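PDB 1TIS: thymidylate synthase from Enterobacteria phage T4, which catalyses the reductive methylation of dUMP to dTMP, with 5,10-methylenetetrahydrofolate as both one-carbon donor and reductant, leaving dihydrofolate. Local coordinates for residues I56-L59 with I60-L63; E89-E92 with N93-D97; G118-Q121 with I122-V125. All blocks are in the same frame, centred on the assembly; numbering follows the deposited sequence.

How the contacts relate
Two helical turns and one loop-to-helix entry sample one thymidylate synthase subunit from core to rim. Contact 1, on helix 53-64, is the innermost, its centre about 9 Å from that of the chain; the side chain of Phe62 lies about 9 Å from that of Cys156, the nucleophile by similarity. Contact 3, at the entry to helix 121-131, touches it where Leu63 CD2 meets Ile122 CD1 at 3.5 Å, although the two centres are about 16 Å apart. Contact 2, on helix 88-95, stands apart, about 9 Å from contact 1 and 19 Å from contact 3 between nearest atoms; its Asn90 side chain is about 6 Å from that of Ala285, a folate-binding residue by similarity.

Contact 1: I56-L59 with I60-L63; sequences IAEL and IWFL
Glu58 sends its CG away from the backbone N (chi1 176°) and stays extended beyond it, which lays the chain across one face of the Phe62 ring, whose own CG lies anti to the carbonyl carbon (chi1 -86°). The carrier of this i to i+4 contact is a methylene: Glu58 CG sits 3.6 Å from the ring centroid, over the face, a CH-pi contact displaced toward the rim. Carboxylate and ring planes are only 18° apart, and OE2 comes near the far end of the ring at CZ. The other oxygen, OE1, is bonded to Trp87 NE1, which would limit rotation of the carboxylate.

The same pair is tied through the backbone, where Phe62 N gives Glu58 O a bond of 2.8 Å. Leu63 N repeats the alpha-helical pattern to Leu59 O at 3.0 Å, whereas the bond from Trp61 N to Ala57 O is weak. Two residues back along the helix, Ile60 CD1 packs on Ile56 CG2 at 3.8 Å.

Glu58 lies about 6 Å, side chain to side chain, from Asn187, a dUMP-binding residue by similarity, which places this turn close to the probable nucleotide site. All eight residues are buried: Trp61 packs on helix 69-77, Leu59 on helix 184-202, Phe62 stacks with Tyr109 and meets Trp113 edge-to-face, and Ile56 and Ile60 cover Phe269 of strand 269-270.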
ATOM      1  N   ILE A  56     -16.852  14.159  -7.244  1.00  7.78           N
ATOM      2  CA  ILE A  56     -16.885  15.015  -6.071  1.00  4.32           C
ATOM      3  C   ILE A  56     -17.945  14.495  -5.125  1.00  8.40           C
ATOM      4  O   ILE A  56     -17.804  14.566  -3.906  1.00 11.69           O
ATOM      5  CB  ILE A  56     -17.184  16.475  -6.552  1.00  3.00           C
ATOM      6  CG1 ILE A  56     -16.045  16.943  -7.408  1.00  6.03           C
ATOM      7  CG2 ILE A  56     -17.314  17.450  -5.419  1.00  2.01           C
ATOM      8  CD1 ILE A  56     -14.622  16.882  -6.756  1.00 14.36           C
ATOM      9  N   ALA A  57     -19.027  13.941  -5.675  1.00 11.72           N
ATOM     10  CA  ALA A  57     -20.144  13.448  -4.869  1.00 12.77           C
ATOM     11  C   ALA A  57     -19.957  12.098  -4.250  1.00 11.29           C
ATOM     12  O   ALA A  57     -20.604  11.769  -3.257  1.00 13.76           O
ATOM     13  CB  ALA A  57     -21.417  13.304  -5.641  1.00  8.18           C
ATOM     14  N   GLU A  58     -19.108  11.308  -4.892  1.00 10.02           N
ATOM     15  CA  GLU A  58     -18.761  10.020  -4.372  1.00 10.67           C
ATOM     16  C   GLU A  58     -17.839  10.293  -3.215  1.00 14.59           C
ATOM     17  O   GLU A  58     -18.081   9.701  -2.164  1.00 19.80           O
ATOM     18  CB  GLU A  58     -18.044   9.204  -5.393  1.00 11.66           C
ATOM     19  CG  GLU A  58     -17.624   7.901  -4.786  1.00 14.32           C
ATOM     20  CD  GLU A  58     -17.082   6.963  -5.824  1.00 21.29           C
ATOM     21  OE1 GLU A  58     -17.903   6.451  -6.578  1.00 28.10           O
ATOM     22  OE2 GLU A  58     -15.869   6.755  -5.887  1.00 23.63           O
ATOM     23  N   LEU A  59     -16.820  11.166  -3.351  1.00 14.38           N
ATOM     24  CA  LEU A  59     -15.906  11.448  -2.261  1.00  7.73           C
ATOM     25  C   LEU A  59     -16.659  11.956  -1.053  1.00  7.80           C
ATOM     26  O   LEU A  59     -16.384  11.461   0.043  1.00 14.22           O
ATOM     27  CB  LEU A  59     -14.872  12.491  -2.661  1.00  5.58           C
ATOM     28  CG  LEU A  59     -14.047  13.232  -1.574  1.00  2.00           C
ATOM     29  CD1 LEU A  59     -12.968  12.328  -0.987  1.00  2.00           C
ATOM     30  CD2 LEU A  59     -13.470  14.490  -2.195  1.00  2.02           C
ATOM     31  N   ILE A  60     -17.608  12.877  -1.164  1.00  2.99           N
ATOM     32  CA  ILE A  60     -18.255  13.376   0.044  1.00 10.87           C
ATOM     33  C   ILE A  60     -19.053  12.293   0.763  1.00 11.44           C
ATOM     34  O   ILE A  60     -19.031  12.172   1.988  1.00  9.66           O
ATOM     35  CB  ILE A  60     -19.137  14.556  -0.366  1.00 15.93           C
ATOM     36  CG1 ILE A  60     -18.230  15.701  -0.910  1.00 15.38           C
ATOM     37  CG2 ILE A  60     -20.022  14.956   0.838  1.00 14.26           C
ATOM     38  CD1 ILE A  60     -18.827  16.647  -1.978  1.00 13.82           C
ATOM     39  N   TRP A  61     -19.729  11.471  -0.038  1.00 16.07           N
ATOM     40  CA  TRP A  61     -20.562  10.364   0.418  1.00 15.33           C
ATOM     41  C   TRP A  61     -19.681   9.376   1.176  1.00 16.13           C
ATOM     42  O   TRP A  61     -19.970   9.001   2.319  1.00 18.19           O
ATOM     43  CB  TRP A  61     -21.221   9.806  -0.854  1.00 13.38           C
ATOM     44  CG  TRP A  61     -21.983   8.516  -0.729  1.00 14.71           C
ATOM     45  CD1 TRP A  61     -23.113   8.450   0.028  1.00 17.43           C
ATOM     46  CD2 TRP A  61     -21.630   7.314  -1.277  1.00 17.38           C
ATOM     47  NE1 TRP A  61     -23.481   7.196  -0.027  1.00 19.94           N
ATOM     48  CE2 TRP A  61     -22.628   6.494  -0.794  1.00 20.85           C
ATOM     49  CE3 TRP A  61     -20.648   6.788  -2.080  1.00 17.76           C
ATOM     50  CZ2 TRP A  61     -22.653   5.146  -1.110  1.00 22.96           C
ATOM     51  CZ3 TRP A  61     -20.674   5.441  -2.393  1.00 17.82           C
ATOM     52  CH2 TRP A  61     -21.665   4.622  -1.917  1.00 19.29           C
ATOM     53  N   PHE A  62     -18.561   9.023   0.560  1.00 17.19           N
ATOM     54  CA  PHE A  62     -17.502   8.209   1.141  1.00 16.17           C
ATOM     55  C   PHE A  62     -17.182   8.731   2.536  1.00 18.33           C
ATOM     56  O   PHE A  62     -17.304   7.993   3.517  1.00 23.40           O
ATOM     57  CB  PHE A  62     -16.283   8.305   0.220  1.00 11.41           C
ATOM     58  CG  PHE A  62     -16.221   7.333  -0.956  1.00  7.04           C
ATOM     59  CD1 PHE A  62     -17.320   6.608  -1.358  1.00  7.10           C
ATOM     60  CD2 PHE A  62     -15.004   7.089  -1.545  1.00  4.01           C
ATOM     61  CE1 PHE A  62     -17.193   5.646  -2.326  1.00  8.07           C
ATOM     62  CE2 PHE A  62     -14.883   6.124  -2.511  1.00  4.66           C
ATOM     63  CZ  PHE A  62     -15.977   5.400  -2.898  1.00  6.78           C
ATOM     64  N   LEU A  63     -16.913  10.045   2.630  1.00 13.18           N
ATOM     65  CA  LEU A  63     -16.636  10.714   3.885  1.00  2.97           C
ATOM     66  C   LEU A  63     -17.872  10.718   4.780  1.00  4.41           C
ATOM     67  O   LEU A  63     -17.698  10.898   5.982  1.00  5.20           O
ATOM     68  CB  LEU A  63     -16.146  12.145   3.570  1.00  3.03           C
ATOM     69  CG  LEU A  63     -14.690  12.510   3.193  1.00  2.00           C
ATOM     70  CD1 LEU A  63     -14.551  14.006   2.988  1.00  2.49           C
ATOM     71  CD2 LEU A  63     -13.747  12.287   4.348  1.00  2.00           C
TER

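Contact 2: E89-E92 with N93-D97; sequences ENYE and NQAKD
Van der Waals contact joins Tyr91 and Lys96, five residues apart. The lysine chain, extended beyond CG, passes obliquely by the phenol, its CE 3.7 Å from Tyr91 CZ and its CG near Tyr91 CE1. Ala95 adds an apolar methyl at the ring edge, with CB 3.9 Å from Tyr91 CD1. Leu105 touches both Tyr91 and Ala95 from a loop.

Backbone hydrogen bonds explain the spacing. Ala95 N reaches Asn90 O at 3.2 Å, and Lys96 N reaches Tyr91 O at 3.0 Å. Both are i to i+5 bonds, the mark of a wider pi-type turn, here at 93-95 of helix 88-95, which is kinked at Asn93 and Gln94. The widened turn puts Lys96 beside the tyrosine five positions back.

Among polar side chains, Lys96 NZ makes a weak bond of 3.2 Å to Tyr91 OH, while Glu92 OE2 is 5.1 Å from the same NZ, too far for a salt bridge. Asn90 and Gln94 turn to other partners: Gln94 NE2 bonds Ala152 O, and Asn90 ND2 makes a weak bond to the C-terminal Val286 O. The Asn90 side chain lies about 6 Å from that of Ala285, which binds the folate by similarity.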
ATOM      1  N   GLU A  89     -25.416   0.791 -11.713  1.00 34.02           N
ATOM      2  CA  GLU A  89     -25.290  -0.475 -12.394  1.00 40.37           C
ATOM      3  C   GLU A  89     -24.006  -0.982 -11.793  1.00 43.22           C
ATOM      4  O   GLU A  89     -22.942  -0.767 -12.370  1.00 47.88           O
ATOM      5  CB  GLU A  89     -25.135  -0.300 -13.906  1.00 43.68           C
ATOM      6  CG  GLU A  89     -26.412  -0.531 -14.736  1.00 51.52           C
ATOM      7  CD  GLU A  89     -27.356   0.662 -14.908  1.00 55.23           C
ATOM      8  OE1 GLU A  89     -26.899   1.741 -15.301  1.00 59.18           O
ATOM      9  OE2 GLU A  89     -28.555   0.509 -14.667  1.00 53.49           O
ATOM     10  N   ASN A  90     -24.136  -1.502 -10.562  1.00 42.65           N
ATOM     11  CA  ASN A  90     -23.044  -2.076  -9.730  1.00 41.71           C
ATOM     12  C   ASN A  90     -23.768  -2.625  -8.492  1.00 38.03           C
ATOM     13  O   ASN A  90     -23.574  -3.750  -8.004  1.00 38.54           O
ATOM     14  CB  ASN A  90     -21.988  -1.005  -9.300  1.00 37.79           C
ATOM     15  CG  ASN A  90     -20.599  -1.556  -9.001  1.00 34.39           C
ATOM     16  OD1 ASN A  90     -20.245  -1.770  -7.853  1.00 39.69           O
ATOM     17  ND2 ASN A  90     -19.730  -1.814  -9.953  1.00 35.03           N
ATOM     18  N   TYR A  91     -24.723  -1.813  -8.034  1.00 34.77           N
ATOM     19  CA  TYR A  91     -25.694  -2.226  -7.049  1.00 27.62           C
ATOM     20  C   TYR A  91     -26.649  -3.106  -7.834  1.00 28.62           C
ATOM     21  O   TYR A  91     -26.679  -4.299  -7.536  1.00 33.51           O
ATOM     22  CB  TYR A  91     -26.371  -1.000  -6.487  1.00 22.73           C
ATOM     23  CG  TYR A  91     -27.802  -1.165  -6.062  1.00 25.09           C
ATOM     24  CD1 TYR A  91     -28.190  -2.052  -5.063  1.00 26.28           C
ATOM     25  CD2 TYR A  91     -28.722  -0.381  -6.719  1.00 28.44           C
ATOM     26  CE1 TYR A  91     -29.524  -2.146  -4.723  1.00 24.88           C
ATOM     27  CE2 TYR A  91     -30.055  -0.475  -6.382  1.00 29.75           C
ATOM     28  CZ  TYR A  91     -30.431  -1.351  -5.394  1.00 26.79           C
ATOM     29  OH  TYR A  91     -31.765  -1.411  -5.085  1.00 34.90           O
ATOM     30  N   GLU A  92     -27.357  -2.639  -8.870  1.00 30.37           N
ATOM     31  CA  GLU A  92     -28.287  -3.469  -9.660  1.00 32.40           C
ATOM     32  C   GLU A  92     -27.875  -4.862 -10.130  1.00 30.28           C
ATOM     33  O   GLU A  92     -28.648  -5.525 -10.821  1.00 24.34           O
ATOM     34  CB  GLU A  92     -28.735  -2.724 -10.911  1.00 35.73           C
ATOM     35  CG  GLU A  92     -30.082  -2.064 -10.702  1.00 38.31           C
ATOM     36  CD  GLU A  92     -30.161  -0.640 -11.205  1.00 43.70           C
ATOM     37  OE1 GLU A  92     -29.260  -0.232 -11.939  1.00 43.59           O
ATOM     38  OE2 GLU A  92     -31.125   0.047 -10.846  1.00 45.86           O
ATOM     39  N   ASN A  93     -26.637  -5.278  -9.911  1.00 29.82           N
ATOM     40  CA  ASN A  93     -26.312  -6.648 -10.124  1.00 34.14           C
ATOM     41  C   ASN A  93     -25.405  -7.040  -8.981  1.00 33.95           C
ATOM     42  O   ASN A  93     -26.007  -7.624  -8.089  1.00 39.64           O
ATOM     43  CB  ASN A  93     -25.639  -6.878 -11.478  1.00 39.26           C
ATOM     44  CG  ASN A  93     -24.239  -6.359 -11.572  1.00 43.49           C
ATOM     45  OD1 ASN A  93     -23.962  -5.258 -11.093  1.00 48.86           O
ATOM     46  ND2 ASN A  93     -23.325  -7.159 -12.094  1.00 44.81           N
ATOM     47  N   GLN A  94     -24.116  -6.721  -8.773  1.00 31.36           N
ATOM     48  CA  GLN A  94     -23.301  -7.334  -7.729  1.00 29.76           C
ATOM     49  C   GLN A  94     -23.905  -7.272  -6.336  1.00 26.48           C
ATOM     50  O   GLN A  94     -24.059  -8.303  -5.667  1.00 25.41           O
ATOM     51  CB  GLN A  94     -21.939  -6.673  -7.741  1.00 35.30           C
ATOM     52  CG  GLN A  94     -21.021  -7.109  -8.877  1.00 44.12           C
ATOM     53  CD  GLN A  94     -20.147  -8.339  -8.580  1.00 52.27           C
ATOM     54  OE1 GLN A  94     -20.302  -9.415  -9.173  1.00 56.24           O
ATOM     55  NE2 GLN A  94     -19.180  -8.252  -7.671  1.00 54.24           N
ATOM     56  N   ALA A  95     -24.356  -6.075  -5.943  1.00 25.11           N
ATOM     57  CA  ALA A  95     -24.990  -5.921  -4.640  1.00 26.00           C
ATOM     58  C   ALA A  95     -26.344  -6.626  -4.571  1.00 27.26           C
ATOM     59  O   ALA A  95     -26.587  -7.399  -3.636  1.00 34.69           O
ATOM     60  CB  ALA A  95     -25.236  -4.467  -4.291  1.00 21.90           C
ATOM     61  N   LYS A  96     -27.259  -6.480  -5.536  1.00 23.56           N
ATOM     62  CA  LYS A  96     -28.548  -7.149  -5.451  1.00 17.23           C
ATOM     63  C   LYS A  96     -28.388  -8.665  -5.490  1.00 17.85           C
ATOM     64  O   LYS A  96     -29.155  -9.375  -4.846  1.00 13.24           O
ATOM     65  CB  LYS A  96     -29.413  -6.638  -6.577  1.00 12.74           C
ATOM     66  CG  LYS A  96     -30.487  -5.808  -5.908  1.00 12.36           C
ATOM     67  CD  LYS A  96     -31.246  -5.038  -6.948  1.00 15.36           C
ATOM     68  CE  LYS A  96     -32.418  -4.257  -6.382  1.00 14.91           C
ATOM     69  NZ  LYS A  96     -32.864  -3.319  -7.406  1.00 16.80           N
ATOM     70  N   ASP A  97     -27.316  -9.153  -6.124  1.00 22.07           N
ATOM     71  CA  ASP A  97     -26.937 -10.552  -6.166  1.00 24.03           C
ATOM     72  C   ASP A  97     -26.526 -11.053  -4.803  1.00 23.90           C
ATOM     73  O   ASP A  97     -26.333 -12.252  -4.660  1.00 28.28           O
ATOM     74  CB  ASP A  97     -25.751 -10.812  -7.114  1.00 33.93           C
ATOM     75  CG  ASP A  97     -26.059 -11.360  -8.523  1.00 40.50           C
ATOM     76  OD1 ASP A  97     -26.821 -12.334  -8.643  1.00 42.71           O
ATOM     77  OD2 ASP A  97     -25.503 -10.831  -9.502  1.00 42.29           O
TER

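Contact 3: G118-Q121 with I122-V125; sequences GVDQ and IIEV
Asp120 O receives the backbone N of Glu124 at 3.2 Å, the one hydrogen bond that joins 118-121 to 122-125. It is an i to i+4 backbone bond, and it closes a turn at the entry to helix 121-131. Asp120 itself is the centre of an inverse gamma turn, so the chain bends sharply just before it winds into the helix.

The aspartate side chain swings forward over this opening turn. Its CG stands opposite the backbone N (chi1 -178°), which carries the carboxylate to the flank of Ile123, where OD2 lies 3.8 Å from Ile123 CB and also approaches CD1. Asp120 OD1 lies 3.5 Å from Ile122 N and slightly farther from Ile123 N, without a hydrogen bond being assigned, and these amides may steady the charge electrostatically. The stronger partner of OD1 is Arg114, in a salt bridge that ties the aspartate back to helix 109-114.

Gln121 also contacts helix 109-114. Its NE2 bonds Gln112 O, while Gln121 O lies 3.4 Å from Val125 CB.

Apolar side chains pack the turn against its neighbours. Ile122 packs on Trp113 of helix 109-114, Leu258 of helix 254-262 and Tyr160 of strand 157-164; Val125 reaches Phe162 of that strand, and Ile123 also rests on Leu258. Toward the dimer partner, Val119 and Gln121 pack on Pro145 of the second subunit. Glu124 leans back over the turn, CG lying between its backbone N and carbonyl carbon (chi1 82°) and 3.4 Å from Asp120 O, and its bent chain brings OE2 to 3.5 Å from the methyl CG1 of Val119.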
ATOM      1  N   GLY A 118     -15.226  -0.071  14.532  1.00 16.68           N
ATOM      2  CA  GLY A 118     -15.590   0.935  15.508  1.00 12.48           C
ATOM      3  C   GLY A 118     -14.549   2.036  15.515  1.00 13.82           C
ATOM      4  O   GLY A 118     -14.784   3.058  16.144  1.00 14.40           O
ATOM      5  N   VAL A 119     -13.379   1.915  14.873  1.00 14.18           N
ATOM      6  CA  VAL A 119     -12.449   3.034  14.754  1.00 10.76           C
ATOM      7  C   VAL A 119     -13.044   3.973  13.700  1.00 16.20           C
ATOM      8  O   VAL A 119     -13.255   3.579  12.539  1.00 21.08           O
ATOM      9  CB  VAL A 119     -11.072   2.688  14.204  1.00  3.89           C
ATOM     10  CG1 VAL A 119     -10.171   3.829  14.579  1.00  2.01           C
ATOM     11  CG2 VAL A 119     -10.558   1.391  14.705  1.00  2.00           C
ATOM     12  N   ASP A 120     -13.382   5.200  14.067  1.00 18.53           N
ATOM     13  CA  ASP A 120     -13.798   6.174  13.087  1.00 16.40           C
ATOM     14  C   ASP A 120     -12.476   6.739  12.603  1.00 16.91           C
ATOM     15  O   ASP A 120     -11.980   7.753  13.123  1.00 20.00           O
ATOM     16  CB  ASP A 120     -14.661   7.283  13.727  1.00 13.09           C
ATOM     17  CG  ASP A 120     -15.172   8.323  12.727  1.00 11.24           C
ATOM     18  OD1 ASP A 120     -14.661   8.414  11.615  1.00  9.21           O
ATOM     19  OD2 ASP A 120     -16.099   9.052  13.052  1.00 12.00           O
ATOM     20  N   GLN A 121     -11.913   6.127  11.564  1.00 17.50           N
ATOM     21  CA  GLN A 121     -10.626   6.576  11.051  1.00 13.10           C
ATOM     22  C   GLN A 121     -10.598   7.840  10.183  1.00 13.35           C
ATOM     23  O   GLN A 121      -9.482   8.229   9.840  1.00 16.95           O
ATOM     24  CB  GLN A 121      -9.961   5.398  10.316  1.00  8.74           C
ATOM     25  CG  GLN A 121     -10.540   4.695   9.096  1.00  2.02           C
ATOM     26  CD  GLN A 121      -9.747   3.446   8.778  1.00  5.13           C
ATOM     27  OE1 GLN A 121      -8.542   3.375   9.005  1.00  8.30           O
ATOM     28  NE2 GLN A 121     -10.289   2.339   8.332  1.00  9.79           N
ATOM     29  N   ILE A 122     -11.672   8.561   9.776  1.00  9.06           N
ATOM     30  CA  ILE A 122     -11.484   9.860   9.109  1.00  5.78           C
ATOM     31  C   ILE A 122     -11.277  10.805  10.258  1.00  4.50           C
ATOM     32  O   ILE A 122     -10.193  11.329  10.454  1.00 10.04           O
ATOM     33  CB  ILE A 122     -12.709  10.395   8.263  1.00  8.88           C
ATOM     34  CG1 ILE A 122     -12.672   9.737   6.881  1.00  3.71           C
ATOM     35  CG2 ILE A 122     -12.678  11.938   8.084  1.00  5.58           C
ATOM     36  CD1 ILE A 122     -11.466  10.176   6.009  1.00  4.81           C
ATOM     37  N   ILE A 123     -12.273  11.003  11.090  1.00  4.98           N
ATOM     38  CA  ILE A 123     -12.155  11.902  12.210  1.00  3.58           C
ATOM     39  C   ILE A 123     -10.893  11.689  12.998  1.00  4.33           C
ATOM     40  O   ILE A 123     -10.310  12.717  13.339  1.00 13.21           O
ATOM     41  CB  ILE A 123     -13.423  11.730  13.067  1.00  2.00           C
ATOM     42  CG1 ILE A 123     -14.210  12.947  12.674  1.00  2.00           C
ATOM     43  CG2 ILE A 123     -13.213  11.519  14.557  1.00  2.00           C
ATOM     44  CD1 ILE A 123     -15.592  12.974  13.306  1.00  5.55           C
ATOM     45  N   GLU A 124     -10.358  10.498  13.228  1.00  2.01           N
ATOM     46  CA  GLU A 124      -9.192  10.551  14.062  1.00  4.65           C
ATOM     47  C   GLU A 124      -7.834  10.687  13.360  1.00  4.02           C
ATOM     48  O   GLU A 124      -6.790  11.008  13.955  1.00  4.37           O
ATOM     49  CB  GLU A 124      -9.289   9.358  14.957  1.00  8.60           C
ATOM     50  CG  GLU A 124      -8.797   8.097  14.313  1.00 19.43           C
ATOM     51  CD  GLU A 124      -7.815   7.448  15.255  1.00 22.62           C
ATOM     52  OE1 GLU A 124      -6.688   7.950  15.375  1.00 28.02           O
ATOM     53  OE2 GLU A 124      -8.210   6.468  15.888  1.00 27.89           O
ATOM     54  N   VAL A 125      -7.790  10.532  12.044  1.00  4.95           N
ATOM     55  CA  VAL A 125      -6.538  10.678  11.323  1.00  2.63           C
ATOM     56  C   VAL A 125      -6.374  12.157  11.075  1.00  2.00           C
ATOM     57  O   VAL A 125      -5.266  12.599  10.808  1.00  6.81           O
ATOM     58  CB  VAL A 125      -6.546   9.903   9.947  1.00 15.62           C
ATOM     59  CG1 VAL A 125      -7.154  10.635   8.693  1.00 10.71           C
ATOM     60  CG2 VAL A 125      -5.067   9.588   9.735  1.00 19.54           C
TER